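Local coordinates for probable disease resistance protein At5g66900 (Arabidopsis thaliana, PDB 7L7W), which belongs to the NRG1 helper immune receptors of plants, which form calcium-permeable, nonselective cation channels in the defence response that leads to cell death, at residues Lys42-Val45 with Ser46-Ile50. The protein carries 2 engineered substitutions. Sequence-based numbering, arbitrary orientation.
Sequences KDLV and STMEI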
# COMPACT_ATOMS: atom_id res chain seq x y z
N LYS A 42 -13.30 10.76 -5.77
CA LYS A 42 -14.15 10.66 -6.94
C LYS A 42 -15.49 10.06 -6.52
O LYS A 42 -16.52 10.75 -6.56
CB LYS A 42 -13.48 9.83 -8.03
CG LYS A 42 -13.83 10.21 -9.47
CD LYS A 42 -13.66 9.00 -10.41
CE LYS A 42 -14.16 7.73 -9.73
NZ LYS A 42 -14.38 6.53 -10.61
N ASP A 43 -15.48 8.81 -6.06
CA ASP A 43 -16.73 8.06 -5.87
C ASP A 43 -17.57 8.64 -4.73
O ASP A 43 -18.77 8.93 -4.91
CB ASP A 43 -16.40 6.59 -5.61
CG ASP A 43 -15.69 5.95 -6.78
OD1 ASP A 43 -16.17 6.14 -7.92
OD2 ASP A 43 -14.64 5.29 -6.58
N LEU A 44 -16.97 8.83 -3.56
CA LEU A 44 -17.76 9.29 -2.43
C LEU A 44 -18.18 10.75 -2.60
O LEU A 44 -19.32 11.10 -2.28
CB LEU A 44 -17.01 9.08 -1.11
CG LEU A 44 -17.92 9.27 0.11
CD1 LEU A 44 -19.01 8.16 0.29
CD2 LEU A 44 -17.14 9.50 1.40
N VAL A 45 -17.30 11.62 -3.13
CA VAL A 45 -17.76 13.00 -3.26
C VAL A 45 -18.78 13.12 -4.39
O VAL A 45 -19.66 13.98 -4.33
CB VAL A 45 -16.63 14.03 -3.45
CG1 VAL A 45 -15.46 13.74 -2.53
CG2 VAL A 45 -16.23 14.14 -4.89
N SER A 46 -18.74 12.24 -5.39
CA SER A 46 -19.79 12.30 -6.40
C SER A 46 -21.14 11.94 -5.78
O SER A 46 -22.14 12.64 -6.01
CB SER A 46 -19.48 11.37 -7.57
OG SER A 46 -20.19 10.15 -7.42
N THR A 47 -21.18 10.86 -5.00
CA THR A 47 -22.43 10.52 -4.33
C THR A 47 -22.88 11.64 -3.39
O THR A 47 -24.06 12.02 -3.38
CB THR A 47 -22.31 9.21 -3.58
OG1 THR A 47 -22.43 8.13 -4.51
CG2 THR A 47 -23.41 9.09 -2.53
N MET A 48 -21.95 12.20 -2.62
CA MET A 48 -22.31 13.25 -1.67
C MET A 48 -22.76 14.53 -2.38
O MET A 48 -23.57 15.28 -1.84
CB MET A 48 -21.12 13.54 -0.74
CG MET A 48 -20.87 12.45 0.31
SD MET A 48 -19.60 12.85 1.56
CE MET A 48 -18.10 12.98 0.57
N GLU A 49 -22.26 14.79 -3.58
CA GLU A 49 -22.69 15.97 -4.31
C GLU A 49 -24.07 15.76 -4.93
O GLU A 49 -24.82 16.73 -5.09
CB GLU A 49 -21.64 16.36 -5.35
CG GLU A 49 -20.46 17.09 -4.70
CD GLU A 49 -19.35 17.49 -5.67
OE1 GLU A 49 -19.01 16.69 -6.59
OE2 GLU A 49 -18.80 18.60 -5.49
N ILE A 50 -24.41 14.51 -5.26
CA ILE A 50 -25.80 14.18 -5.59
C ILE A 50 -26.71 14.43 -4.38
O ILE A 50 -27.79 15.01 -4.50
CB ILE A 50 -25.92 12.72 -6.05
CG1 ILE A 50 -25.21 12.48 -7.37
CG2 ILE A 50 -27.39 12.30 -6.10
CD1 ILE A 50 -25.04 10.99 -7.65
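Leu44 and Met48 touch one turn apart on helix 38-60, one of the helices of the four-helix bundle formed by this N-terminal RPW8-type (CC-R) domain. The apolar contact centres on the Met48 methyl. CG of Met48 lies anti to the carbonyl carbon, and the chain then bends at chi3 (-64°). This bend brings CE back toward the preceding turn, where it lies 3.7 Å from Leu44 CD2. The same methyl is 4.1 Å from Val45 CG1. Met48 also packs on Leu24, Val27 and Ile28 of helix 20-32 and on Met111 of helix 97-114.

The N-H groups of Ser46, Thr47, Met48 and Glu49 bond to the carbonyls four residues back. Thr47 N to Asp43 O is nearly straight, with an N-H...O angle of 170°. Glu49 N to Val45 O is more bent, at 142°. One side chain joins this ladder. Ser46 OG gives a hydrogen bond to Asp43 O at 3.1 Å. Asp43 O therefore accepts two bonds, from Ser46 OG and Thr47 N, and both donors approach the same face of its carbonyl plane. The buried Thr47 hydroxyl is satisfied by a hydrogen bond to Asn108 OD1 of helix 97-114.

Val45 and Glu49 run side by side, and Val45 CG2 is 4.1 Å from Glu49 OE1. The other carboxylate oxygen, OE2, forms a salt bridge to Lys32. A bound nickel ion lies about 4 Å from the Glu49 side chain; the nickel site itself is made by Glu80 and Asp83. Lys42 NZ and Asp43 OD1, on adjacent residues, form a salt bridge at 3.3 Å.

The chemistry implies an amphipathic helix. Leu44, Val45 and Met48 supply buried apolar surface to the bundle, and the inward face also carries the Thr47 hydroxyl, paired with Asn108. Lys42, Asp43 and Glu49 keep their charged groups on the more exposed side.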